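PDB 4H3T: CRISPR-associated protein, Cse1 family from Acidimicrobium ferrooxidans, which probably serves as the large subunit of the type I-E CRISPR surveillance complex Cascade, taking part in recognition of invading DNA. Local coordinates for residues V313-L318 against E339-G344; Q324-G329 against P466-L471; S332-G337 against L388-Q393; I357-L362 against G473-D478. The protein carries 1 engineered substitution. One frame throughout, in Å; residues are numbered along the deposited sequence. Where two conformers were deposited one is given.

Contact 1 (V313-L318 against E339-G344); sequences VSYVPL and EEQRAG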
loop_
_atom_site.group_PDB
_atom_site.type_symbol
_atom_site.label_atom_id
_atom_site.label_comp_id
_atom_site.label_asym_id
_atom_site.label_seq_id
_atom_site.Cartn_x
_atom_site.Cartn_y
_atom_site.Cartn_z
ATOM N N VAL A 313 1.491 17.778 19.293
ATOM C CA VAL A 313 2.124 16.530 18.883
ATOM C C VAL A 313 1.988 16.380 17.387
ATOM O O VAL A 313 0.887 16.548 16.869
ATOM C CB VAL A 313 1.490 15.302 19.612
ATOM C CG1 VAL A 313 2.303 14.024 19.331
ATOM C CG2 VAL A 313 1.391 15.532 21.138
ATOM N N SER A 314 3.046 15.995 16.690
ATOM C CA SER A 314 2.929 15.697 15.251
ATOM C C SER A 314 3.214 14.216 14.993
ATOM O O SER A 314 4.047 13.582 15.652
ATOM C CB SER A 314 3.853 16.568 14.401
ATOM O OG SER A 314 5.214 16.326 14.709
ATOM N N TYR A 315 2.452 13.683 14.077
ATOM C CA TYR A 315 2.515 12.310 13.651
ATOM C C TYR A 315 2.820 12.238 12.203
ATOM O O TYR A 315 2.308 13.045 11.440
ATOM C CB TYR A 315 1.182 11.613 13.902
ATOM C CG TYR A 315 0.805 11.509 15.355
ATOM C CD1 TYR A 315 1.221 10.430 16.125
ATOM C CD2 TYR A 315 0.013 12.478 15.960
ATOM C CE1 TYR A 315 0.905 10.345 17.482
ATOM C CE2 TYR A 315 -0.310 12.400 17.312
ATOM C CZ TYR A 315 0.139 11.329 18.066
ATOM O OH TYR A 315 -0.194 11.192 19.378
ATOM N N VAL A 316 3.541 11.209 11.800
ATOM C CA VAL A 316 3.781 10.963 10.396
ATOM C C VAL A 316 3.309 9.539 10.098
ATOM O O VAL A 316 3.403 8.662 10.973
ATOM C CB VAL A 316 5.234 11.228 9.948
ATOM C CG1 VAL A 316 5.595 12.700 10.162
ATOM C CG2 VAL A 316 6.227 10.342 10.676
ATOM N N PRO A 317 2.884 9.250 8.849
ATOM C CA PRO A 317 2.465 7.871 8.538
ATOM C C PRO A 317 3.613 6.865 8.605
ATOM O O PRO A 317 4.708 7.167 8.170
ATOM C CB PRO A 317 1.950 7.978 7.075
ATOM C CG PRO A 317 1.700 9.429 6.821
ATOM C CD PRO A 317 2.680 10.161 7.692
ATOM N N LEU A 318 3.356 5.672 9.086
ATOM C CA LEU A 318 4.310 4.567 8.978
ATOM C C LEU A 318 4.318 4.114 7.500
ATOM O O LEU A 318 3.232 3.946 6.883
ATOM C CB LEU A 318 3.888 3.406 9.844
ATOM C CG LEU A 318 4.145 3.530 11.336
ATOM C CD1 LEU A 318 3.485 2.408 12.091
ATOM C CD2 LEU A 318 5.675 3.625 11.611
ATOM N N GLU A 339 6.394 4.631 20.241
ATOM C CA GLU A 339 5.960 5.836 19.534
ATOM C C GLU A 339 5.154 5.510 18.251
ATOM O O GLU A 339 4.888 6.423 17.481
ATOM C CB GLU A 339 7.209 6.697 19.187
ATOM C CG GLU A 339 7.763 7.356 20.461
ATOM C CD GLU A 339 8.971 8.267 20.318
ATOM O OE1 GLU A 339 9.490 8.416 19.187
ATOM O OE2 GLU A 339 9.396 8.839 21.350
ATOM N N GLU A 340 4.728 4.241 18.074
ATOM C CA GLU A 340 4.094 3.739 16.860
ATOM C C GLU A 340 2.701 3.227 17.154
ATOM O O GLU A 340 2.491 2.615 18.191
ATOM C CB GLU A 340 4.911 2.600 16.289
ATOM C CG GLU A 340 6.308 2.927 15.749
ATOM C CD GLU A 340 6.993 1.693 15.177
ATOM O OE1 GLU A 340 6.880 0.603 15.788
ATOM O OE2 GLU A 340 7.691 1.825 14.146
ATOM N N GLN A 341 1.784 3.364 16.218
ATOM C CA GLN A 341 0.401 2.918 16.389
ATOM C C GLN A 341 -0.021 2.256 15.082
ATOM O O GLN A 341 0.012 2.892 14.008
ATOM C CB GLN A 341 -0.370 4.210 16.772
ATOM C CG GLN A 341 -1.892 4.373 16.740
ATOM C CD GLN A 341 -2.244 5.870 16.390
ATOM O OE1 GLN A 341 -1.429 6.880 16.548
ATOM N NE2 GLN A 341 -3.422 6.046 15.815
ATOM N N ARG A 342 -0.387 0.980 15.143
ATOM C CA ARG A 342 -0.759 0.233 13.954
ATOM C C ARG A 342 -2.058 0.794 13.291
ATOM O O ARG A 342 -2.828 1.553 13.895
ATOM C CB ARG A 342 -0.905 -1.288 14.248
ATOM C CG ARG A 342 -2.139 -1.662 15.038
ATOM C CD ARG A 342 -2.210 -3.144 15.429
ATOM N NE ARG A 342 -0.942 -3.672 15.928
ATOM C CZ ARG A 342 -0.674 -4.946 16.159
ATOM N NH1 ARG A 342 -1.628 -5.865 16.050
ATOM N NH2 ARG A 342 0.529 -5.308 16.560
ATOM N N ALA A 343 -2.207 0.484 12.001
ATOM C CA ALA A 343 -3.406 0.805 11.215
ATOM C C ALA A 343 -4.628 0.291 11.942
ATOM O O ALA A 343 -4.629 -0.829 12.448
ATOM C CB ALA A 343 -3.324 0.199 9.839
ATOM N N GLY A 344 -5.672 1.118 12.032
ATOM C CA GLY A 344 -6.858 0.735 12.802
ATOM C C GLY A 344 -7.508 -0.535 12.284
ATOM O O GLY A 344 -8.088 -1.299 13.036
#
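Leu318 forks against the backbone and side chain of 339-344: its CD2 meets Glu340 OE2 at 3.7 Å, and its CD1 comes to 4.0 Å from the backbone O of Gln341. With CG anti to its carbonyl carbon (chi1 -77°), the leucine reaches toward the other segment and crosses the extended Glu340 side chain at about a right angle. Glu340 offers OE2 to this methyl; its other oxygen, OE1, accepts a hydrogen bond from the backbone N of Gly337. Further along, Tyr315 brings ring atom CE1 to 4.3 Å from Gln341 OE1, the amide oxygen standing obliquely to the ring. Arg295 ties this pair together, since its NH2 donates to Gln341 OE1 while the arginine also makes a cation-pi contact with Tyr315. The contact is thin, with 164 Å² buried in all, and lies at the surface. Strands 312-317 and 340-341 do not pair directly: 303-309 runs between them as the central strand. The contact thus joins the outer members of a three-stranded antiparallel sheet, built from the 303-317 hairpin with the short strand 340-341 added, and Leu318 meets the latter from the end of its own strand.

Contact 2 (Q324-G329 against P466-L471); sequences QQVWRG and PYRHFL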
loop_
_atom_site.group_PDB
_atom_site.type_symbol
_atom_site.label_atom_id
_atom_site.label_comp_id
_atom_site.label_asym_id
_atom_site.label_seq_id
_atom_site.Cartn_x
_atom_site.Cartn_y
_atom_site.Cartn_z
ATOM N N GLN A 324 12.817 -3.091 -0.640
ATOM C CA GLN A 324 13.031 -4.305 0.196
ATOM C C GLN A 324 11.781 -5.154 0.224
ATOM O O GLN A 324 10.678 -4.630 0.028
ATOM C CB GLN A 324 13.417 -3.959 1.582
ATOM C CG GLN A 324 12.317 -3.330 2.426
ATOM C CD GLN A 324 12.746 -3.013 3.814
ATOM O OE1 GLN A 324 11.904 -2.801 4.728
ATOM N NE2 GLN A 324 14.019 -2.759 3.974
ATOM N N GLN A 325 11.931 -6.421 0.529
ATOM C CA GLN A 325 10.804 -7.395 0.632
ATOM C C GLN A 325 9.972 -6.931 1.847
ATOM O O GLN A 325 10.560 -6.497 2.835
ATOM C CB GLN A 325 11.307 -8.799 0.818
ATOM C CG GLN A 325 12.116 -9.336 -0.387
ATOM C CD GLN A 325 13.616 -9.057 -0.371
ATOM O OE1 GLN A 325 14.135 -8.282 0.439
ATOM N NE2 GLN A 325 14.292 -9.509 -1.403
ATOM N N VAL A 326 8.676 -6.988 1.794
ATOM C CA VAL A 326 7.826 -6.350 2.793
ATOM C C VAL A 326 8.042 -6.914 4.202
ATOM O O VAL A 326 8.027 -6.159 5.158
ATOM C CB VAL A 326 6.300 -6.347 2.438
ATOM C CG1 VAL A 326 5.736 -7.727 2.344
ATOM C CG2 VAL A 326 5.504 -5.545 3.455
ATOM N N TRP A 327 8.329 -8.197 4.346
ATOM C CA TRP A 327 8.588 -8.741 5.707
ATOM C C TRP A 327 9.826 -8.166 6.407
ATOM O O TRP A 327 9.904 -8.191 7.639
ATOM C CB TRP A 327 8.674 -10.272 5.667
ATOM C CG TRP A 327 9.638 -10.845 4.669
ATOM C CD1 TRP A 327 9.384 -11.162 3.368
ATOM C CD2 TRP A 327 11.046 -11.038 4.863
ATOM N NE1 TRP A 327 10.530 -11.583 2.751
ATOM C CE2 TRP A 327 11.570 -11.525 3.644
ATOM C CE3 TRP A 327 11.880 -11.026 6.003
ATOM C CZ2 TRP A 327 12.926 -11.897 3.505
ATOM C CZ3 TRP A 327 13.208 -11.405 5.868
ATOM C CH2 TRP A 327 13.698 -11.894 4.643
ATOM N N ARG A 328 10.778 -7.564 5.649
ATOM C CA ARG A 328 11.908 -6.909 6.271
ATOM C C ARG A 328 11.435 -5.680 7.111
ATOM O O ARG A 328 12.137 -5.278 8.016
ATOM C CB ARG A 328 12.964 -6.540 5.225
ATOM C CG ARG A 328 13.714 -7.743 4.732
ATOM C CD ARG A 328 14.479 -7.477 3.458
ATOM N NE ARG A 328 15.533 -6.493 3.587
ATOM C CZ ARG A 328 16.322 -6.111 2.599
ATOM N NH1 ARG A 328 16.139 -6.583 1.366
ATOM N NH2 ARG A 328 17.271 -5.220 2.816
ATOM N N GLY A 329 10.279 -5.108 6.792
ATOM C CA GLY A 329 9.701 -3.999 7.528
ATOM C C GLY A 329 8.511 -4.474 8.368
ATOM O O GLY A 329 7.591 -3.702 8.607
ATOM N N PRO A 466 11.241 -18.830 1.977
ATOM C CA PRO A 466 11.293 -19.483 3.303
ATOM C C PRO A 466 10.707 -18.643 4.435
ATOM O O PRO A 466 10.008 -19.192 5.273
ATOM C CB PRO A 466 12.795 -19.672 3.498
ATOM C CG PRO A 466 13.334 -19.804 2.171
ATOM C CD PRO A 466 12.583 -18.851 1.349
ATOM N N TYR A 467 10.944 -17.296 4.480
ATOM C CA TYR A 467 10.363 -16.469 5.545
ATOM C C TYR A 467 8.818 -16.472 5.463
ATOM O O TYR A 467 8.128 -16.601 6.456
ATOM C CB TYR A 467 10.872 -15.008 5.487
ATOM C CG TYR A 467 10.359 -14.247 6.675
ATOM C CD1 TYR A 467 10.977 -14.378 7.924
ATOM C CD2 TYR A 467 9.116 -13.603 6.632
ATOM C CE1 TYR A 467 10.422 -13.819 9.060
ATOM C CE2 TYR A 467 8.553 -13.053 7.768
ATOM C CZ TYR A 467 9.239 -13.101 8.965
ATOM O OH TYR A 467 8.637 -12.611 10.094
ATOM N N ARG A 468 8.288 -16.332 4.280
ATOM C CA ARG A 468 6.830 -16.293 4.092
ATOM C C ARG A 468 6.147 -17.602 4.571
ATOM O O ARG A 468 5.056 -17.557 5.185
ATOM C CB ARG A 468 6.512 -16.008 2.631
ATOM C CG ARG A 468 6.896 -14.555 2.189
ATOM C CD ARG A 468 6.775 -14.430 0.683
ATOM N NE ARG A 468 7.143 -13.084 0.261
ATOM C CZ ARG A 468 6.356 -12.017 0.266
ATOM N NH1 ARG A 468 5.084 -12.124 0.616
ATOM N NH2 ARG A 468 6.836 -10.832 -0.081
ATOM N N HIS A 469 6.768 -18.747 4.270
ATOM C CA HIS A 469 6.345 -20.091 4.716
ATOM C C HIS A 469 6.438 -20.184 6.233
ATOM O O HIS A 469 5.553 -20.725 6.866
ATOM C CB HIS A 469 7.208 -21.204 4.076
ATOM C CG HIS A 469 6.733 -22.600 4.371
ATOM N ND1 HIS A 469 7.551 -23.536 5.040
ATOM C CD2 HIS A 469 5.573 -23.221 4.014
ATOM C CE1 HIS A 469 6.840 -24.657 5.119
ATOM N NE2 HIS A 469 5.646 -24.529 4.514
ATOM N N PHE A 470 7.526 -19.698 6.812
ATOM C CA PHE A 470 7.706 -19.689 8.260
ATOM C C PHE A 470 6.608 -18.837 8.937
ATOM O O PHE A 470 5.968 -19.285 9.883
ATOM C CB PHE A 470 9.141 -19.140 8.603
ATOM C CG PHE A 470 9.297 -18.454 9.937
ATOM C CD1 PHE A 470 9.575 -19.182 11.085
ATOM C CD2 PHE A 470 9.118 -17.076 10.053
ATOM C CE1 PHE A 470 9.617 -18.548 12.336
ATOM C CE2 PHE A 470 9.147 -16.453 11.281
ATOM C CZ PHE A 470 9.417 -17.179 12.422
ATOM N N LEU A 471 6.366 -17.621 8.412
ATOM C CA LEU A 471 5.384 -16.721 8.984
ATOM C C LEU A 471 3.961 -17.324 8.917
ATOM O O LEU A 471 3.243 -17.346 9.932
ATOM C CB LEU A 471 5.434 -15.357 8.253
ATOM C CG LEU A 471 4.377 -14.314 8.691
ATOM C CD1 LEU A 471 4.610 -13.908 10.123
ATOM C CD2 LEU A 471 4.427 -13.054 7.898
#
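The indole of Trp327 is covered on both faces. Tyr467 CB sits over the six-membered ring, 3.9 Å from its centroid, and the CG of Arg328 lies on the opposite face, offset toward the rim. The Tyr467 ring forms an offset stack with the same six-membered ring, planes at 13° and centroids 4.6 Å apart, with Trp327 CG only 3.4 Å from Tyr467 CD2. At the indole edge stands Arg468: Trp327 CD1 lies 4.3 Å from Arg468 NE, over a face of the guanidinium, so that ring edge meets flat cation. Trp327 holds its CG between backbone N and carbonyl carbon (chi1 53°), a turn that lays the indole against helix 445-473. Arg468 runs extended from CG to NE, and its NH2 reaches 4.1 Å from Val326 CG1. Asp464 OD1 accepts a hydrogen bond from Trp327 NE1 and forms a salt bridge with Arg468 NE, while Arg468 also reaches Asp382 and the backbone O of Arg383. With an alanine here instead of Trp327, Tyr467 would probably lose its stacking partner and Asp464 one of its donors. The chemistry is an aromatic stack whose polar edge atoms, Trp327 NE1 and Tyr467 OH, are taken up by a carboxylate and the backbone O of Ala402, with salt bridges at Arg468; stack and shared Asp464 together set the rotation of the indole against the helix.

Contact 3 (S332-G337 against L388-Q393); sequences SVLALG and LAVLNQ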
loop_
_atom_site.group_PDB
_atom_site.type_symbol
_atom_site.label_atom_id
_atom_site.label_comp_id
_atom_site.label_asym_id
_atom_site.label_seq_id
_atom_site.Cartn_x
_atom_site.Cartn_y
_atom_site.Cartn_z
ATOM N N SER A 332 7.305 -2.272 11.165
ATOM C CA SER A 332 6.578 -1.044 10.784
ATOM C C SER A 332 5.076 -1.348 10.487
ATOM O O SER A 332 4.252 -0.431 10.497
ATOM C CB SER A 332 7.248 -0.304 9.608
ATOM O OG SER A 332 7.111 -0.901 8.315
ATOM N N VAL A 333 4.724 -2.617 10.248
ATOM C CA VAL A 333 3.360 -3.079 10.064
ATOM C C VAL A 333 2.750 -3.286 11.435
ATOM O O VAL A 333 1.650 -2.841 11.717
ATOM C CB VAL A 333 3.279 -4.379 9.183
ATOM C CG1 VAL A 333 1.826 -4.843 9.009
ATOM C CG2 VAL A 333 3.895 -4.155 7.817
ATOM N N LEU A 334 3.409 -4.037 12.252
ATOM C CA LEU A 334 2.913 -4.361 13.608
ATOM C C LEU A 334 2.990 -3.176 14.595
ATOM O O LEU A 334 2.203 -3.138 15.540
ATOM C CB LEU A 334 3.675 -5.556 14.133
ATOM C CG LEU A 334 3.578 -6.830 13.271
ATOM C CD1 LEU A 334 4.287 -7.975 13.940
ATOM C CD2 LEU A 334 2.181 -7.200 13.006
ATOM N N ALA A 335 3.843 -2.165 14.302
ATOM C CA ALA A 335 3.939 -0.907 15.022
ATOM C C ALA A 335 4.065 -1.191 16.534
ATOM O O ALA A 335 3.237 -0.742 17.309
ATOM C CB ALA A 335 2.677 -0.080 14.729
ATOM N N LEU A 336 5.011 -2.016 16.928
ATOM C CA LEU A 336 5.103 -2.447 18.328
ATOM C C LEU A 336 5.950 -1.502 19.209
ATOM O O LEU A 336 5.839 -1.604 20.434
ATOM C CB LEU A 336 5.633 -3.870 18.414
ATOM C CG LEU A 336 4.718 -4.948 17.834
ATOM C CD1 LEU A 336 5.400 -6.311 17.850
ATOM C CD2 LEU A 336 3.435 -5.037 18.611
ATOM N N GLY A 337 6.676 -0.552 18.609
ATOM C CA GLY A 337 7.393 0.475 19.379
ATOM C C GLY A 337 6.443 1.408 20.124
ATOM O O GLY A 337 5.251 1.518 19.792
ATOM N N LEU A 388 -3.416 -14.181 12.099
ATOM C CA LEU A 388 -4.018 -13.308 13.093
ATOM C C LEU A 388 -3.278 -13.466 14.421
ATOM O O LEU A 388 -3.169 -12.513 15.176
ATOM C CB LEU A 388 -5.525 -13.592 13.280
ATOM C CG LEU A 388 -6.408 -12.723 12.447
ATOM C CD1 LEU A 388 -6.107 -12.916 10.991
ATOM C CD2 LEU A 388 -7.906 -12.962 12.785
ATOM N N ALA A 389 -2.680 -14.619 14.646
ATOM C CA ALA A 389 -1.843 -14.841 15.862
ATOM C C ALA A 389 -0.698 -13.820 15.988
ATOM O O ALA A 389 -0.392 -13.417 17.097
ATOM C CB ALA A 389 -1.261 -16.238 15.830
ATOM N N VAL A 390 -0.121 -13.355 14.876
ATOM C CA VAL A 390 0.994 -12.402 14.871
ATOM C C VAL A 390 0.492 -10.976 15.185
ATOM O O VAL A 390 1.238 -10.145 15.728
ATOM C CB VAL A 390 1.757 -12.520 13.538
ATOM C CG1 VAL A 390 2.720 -11.354 13.302
ATOM C CG2 VAL A 390 2.486 -13.861 13.469
ATOM N N LEU A 391 -0.770 -10.712 14.886
ATOM C CA LEU A 391 -1.440 -9.432 15.201
ATOM C C LEU A 391 -1.813 -9.348 16.669
ATOM O O LEU A 391 -2.078 -8.248 17.166
ATOM C CB LEU A 391 -2.696 -9.209 14.362
ATOM C CG LEU A 391 -2.521 -9.234 12.906
ATOM C CD1 LEU A 391 -3.855 -8.945 12.191
ATOM C CD2 LEU A 391 -1.448 -8.209 12.471
ATOM N N ASN A 392 -1.825 -10.497 17.377
ATOM C CA ASN A 392 -2.190 -10.582 18.818
ATOM C C ASN A 392 -1.237 -9.821 19.723
ATOM O O ASN A 392 -0.050 -10.159 19.858
ATOM C CB ASN A 392 -2.240 -12.046 19.237
ATOM C CG ASN A 392 -2.903 -12.340 20.572
ATOM O OD1 ASN A 392 -2.976 -11.498 21.481
ATOM N ND2 ASN A 392 -3.253 -13.600 20.783
ATOM N N GLN A 393 -1.755 -8.788 20.356
ATOM C CA GLN A 393 -0.996 -7.957 21.294
ATOM C C GLN A 393 -1.165 -8.404 22.772
ATOM O O GLN A 393 -0.304 -8.085 23.606
ATOM C CB GLN A 393 -1.410 -6.495 21.130
ATOM C CG GLN A 393 -0.890 -5.976 19.789
ATOM C CD GLN A 393 -1.140 -4.529 19.665
ATOM O OE1 GLN A 393 -0.330 -3.707 20.048
ATOM N NE2 GLN A 393 -2.327 -4.199 19.354
#
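Leu334 reaches across to the 388-393 turn with its branched end. Its CB points past Val390 and Leu391 rather than at them, and the chain swings over at the first torsion, where CG lies anti to the carbonyl carbon (chi1 -58°). CB and CG act as spacers; the two methyls do the touching. CD1 packs on Val390 CG1 at 3.8 Å and also lies 4.1 Å from Val390 O. CD2 turns to the other neighbour, meeting Leu391 CD2 at 3.8 Å, and is likewise 4.1 Å from Val390 O, so both methyls face that oxygen. Val390 offers the branch that is anti to its backbone N (chi1 166°), while the CB of Leu391 starts away from Leu334 and only its tip comes back. Leu334 crosses both side chains at about a right angle, and Ile403 of helix 397-415 packs on it from outside the contact. At the exposed rim, Leu336 CD2 rests 4.2 Å from Gln393 OE1; the NE2 of that glutamine is hydrogen-bonded to Glu350 OE1. Cut back to an alanine, Leu334 would lose both methyls, and Val390 and Leu391 would probably face a gap between the two turns. What holds the segments side to side is therefore a small buried aliphatic cluster, its polar complement lying in the backbone, where Arg342 satisfies the carbonyls of Leu334 and Leu391.

Contact 4 (I357-L362 against G473-D478); sequences IALVSL and GLANID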
loop_
_atom_site.group_PDB
_atom_site.type_symbol
_atom_site.label_atom_id
_atom_site.label_comp_id
_atom_site.label_asym_id
_atom_site.label_seq_id
_atom_site.Cartn_x
_atom_site.Cartn_y
_atom_site.Cartn_z
ATOM N N ILE A 357 -11.153 -17.139 11.259
ATOM C CA ILE A 357 -10.137 -16.557 10.377
ATOM C C ILE A 357 -8.775 -16.817 10.990
ATOM O O ILE A 357 -8.523 -16.364 12.085
ATOM C CB ILE A 357 -10.371 -15.026 10.171
ATOM C CG1 ILE A 357 -11.814 -14.697 9.707
ATOM C CG2 ILE A 357 -9.399 -14.462 9.157
ATOM C CD1 ILE A 357 -12.290 -13.354 10.271
ATOM N N ALA A 358 -7.901 -17.518 10.290
ATOM C CA ALA A 358 -6.559 -17.791 10.781
ATOM C C ALA A 358 -5.504 -16.866 10.151
ATOM O O ALA A 358 -4.530 -16.470 10.836
ATOM C CB ALA A 358 -6.213 -19.240 10.491
ATOM N N LEU A 359 -5.672 -16.534 8.844
ATOM C CA LEU A 359 -4.758 -15.715 8.081
ATOM C C LEU A 359 -5.477 -14.704 7.241
ATOM O O LEU A 359 -6.638 -14.890 6.872
ATOM C CB LEU A 359 -3.915 -16.552 7.100
ATOM C CG LEU A 359 -3.105 -17.702 7.700
ATOM C CD1 LEU A 359 -3.350 -18.965 6.920
ATOM C CD2 LEU A 359 -1.621 -17.366 7.677
ATOM N N VAL A 360 -4.769 -13.628 6.972
ATOM C CA VAL A 360 -5.181 -12.569 6.020
ATOM C C VAL A 360 -3.988 -12.258 5.210
ATOM O O VAL A 360 -2.853 -12.370 5.695
ATOM C CB VAL A 360 -5.779 -11.301 6.648
ATOM C CG1 VAL A 360 -7.145 -11.592 7.263
ATOM C CG2 VAL A 360 -4.827 -10.660 7.652
ATOM N N SER A 361 -4.220 -11.776 4.011
ATOM C CA SER A 361 -3.145 -11.321 3.171
ATOM C C SER A 361 -3.114 -9.776 3.271
ATOM O O SER A 361 -4.083 -9.105 2.862
ATOM C CB SER A 361 -3.407 -11.813 1.758
ATOM O OG SER A 361 -2.499 -11.196 0.870
ATOM N N LEU A 362 -2.019 -9.215 3.797
ATOM C CA LEU A 362 -1.941 -7.782 3.988
ATOM C C LEU A 362 -1.396 -7.139 2.744
ATOM O O LEU A 362 -0.289 -7.436 2.354
ATOM C CB LEU A 362 -1.045 -7.433 5.192
ATOM C CG LEU A 362 -1.500 -7.930 6.527
ATOM C CD1 LEU A 362 -0.550 -7.486 7.571
ATOM C CD2 LEU A 362 -2.975 -7.460 6.856
ATOM N N GLY A 473 3.199 -20.453 8.826
ATOM C CA GLY A 473 3.170 -21.616 9.755
ATOM C C GLY A 473 2.920 -21.258 11.212
ATOM O O GLY A 473 2.425 -22.092 11.971
ATOM N N LEU A 474 3.096 -19.977 11.593
ATOM C CA LEU A 474 2.887 -19.556 12.986
ATOM C C LEU A 474 1.398 -19.543 13.356
ATOM O O LEU A 474 1.081 -19.617 14.525
ATOM C CB LEU A 474 3.493 -18.194 13.286
ATOM C CG LEU A 474 4.961 -18.044 13.069
ATOM C CD1 LEU A 474 5.418 -16.637 13.469
ATOM C CD2 LEU A 474 5.771 -19.085 13.829
ATOM N N ALA A 475 0.515 -19.598 12.385
ATOM C CA ALA A 475 -0.922 -19.647 12.618
ATOM C C ALA A 475 -1.387 -20.869 13.431
ATOM O O ALA A 475 -2.413 -20.789 14.126
ATOM C CB ALA A 475 -1.652 -19.671 11.294
ATOM N N ASN A 476 -0.727 -22.024 13.274
ATOM C CA ASN A 476 -1.218 -23.243 13.921
ATOM C C ASN A 476 -0.235 -23.881 14.905
ATOM O O ASN A 476 -0.276 -25.096 15.086
ATOM C CB ASN A 476 -1.512 -24.267 12.836
ATOM C CG ASN A 476 -2.466 -23.825 11.784
ATOM O OD1 ASN A 476 -2.157 -23.935 10.600
ATOM N ND2 ASN A 476 -3.648 -23.368 12.179
ATOM N N ILE A 477 0.604 -23.100 15.541
ATOM C CA ILE A 477 1.630 -23.613 16.458
ATOM C C ILE A 477 1.425 -23.072 17.879
ATOM O O ILE A 477 1.269 -21.863 18.080
ATOM C CB ILE A 477 3.065 -23.243 15.957
ATOM C CG1 ILE A 477 3.343 -23.908 14.603
ATOM C CG2 ILE A 477 4.143 -23.698 17.015
ATOM C CD1 ILE A 477 4.649 -23.376 13.922
ATOM N N ASP A 478 1.504 -23.951 18.826
ATOM C CA ASP A 478 1.383 -23.677 20.267
ATOM C C ASP A 478 2.793 -23.429 20.799
ATOM O O ASP A 478 3.100 -22.302 21.160
ATOM C CB ASP A 478 0.658 -24.852 20.948
ATOM C CG ASP A 478 0.502 -24.787 22.479
ATOM O OD1 ASP A 478 0.285 -25.887 23.114
ATOM O OD2 ASP A 478 0.558 -23.651 23.041
#
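Ala475 sets its CB against Ala358 and Leu359, bringing the loop between helices 445-473 and 481-504 of the C-terminal helical bundle up to the start of strand 359-370, the middle strand of a three-stranded antiparallel sheet. The backbones come close, with the CA atoms of Ala358 and Ala475 6.2 Å apart, an approach that the short alanine side chains allow. Both CB atoms point toward the opposite segment, yet the nearest approach at this level is from Ala475 CB to the carbonyl Ala358 O, at 4.3 Å. Leu359 has CG anti to its carbonyl carbon (chi1 -56°), whereas its second torsion, 130°, is well off a staggered value; this turn brings a methyl to Ala475. Pro387 of strand 375-387 touches both Leu359 and Ala475 and so backs the contact. The neighbouring Leu474 is fully staggered, with CD1 extended away from CA (chi2 -178°), and leads its end away into Val390, Val401 and Ala402. The contact is small, 103 Å² in all, and lies at the surface, where Ala475 also meets a crystal neighbour. Its one side-chain pair is a single methyl on a single methyl, Leu359 CD2 to Ala475 CB at 4.3 Å.

In the fold
Contact 3 touches all three others and lies between contacts 1 and 4. Arg342 of contact 1 reaches it with two probable hydrogen bonds, NH1 to Leu391 O at 2.7 Å and NH2 to Leu334 O at 2.9 Å. Leu471, from the helix of contact 2, packs its CD1 4.0 Å from Val390 CG2, and contact 4 joins through the backbone bond from Leu388 N to Ala358 O at 2.8 Å. Their centres lie 13 to 14 Å from that of contact 3, while those of contacts 1 and 4 are about 25 Å apart. Contacts 2 and 4 are neighbours in sequence at the end of helix 445-473 and meet that helix and its loop; contact 1 joins them through contact 3.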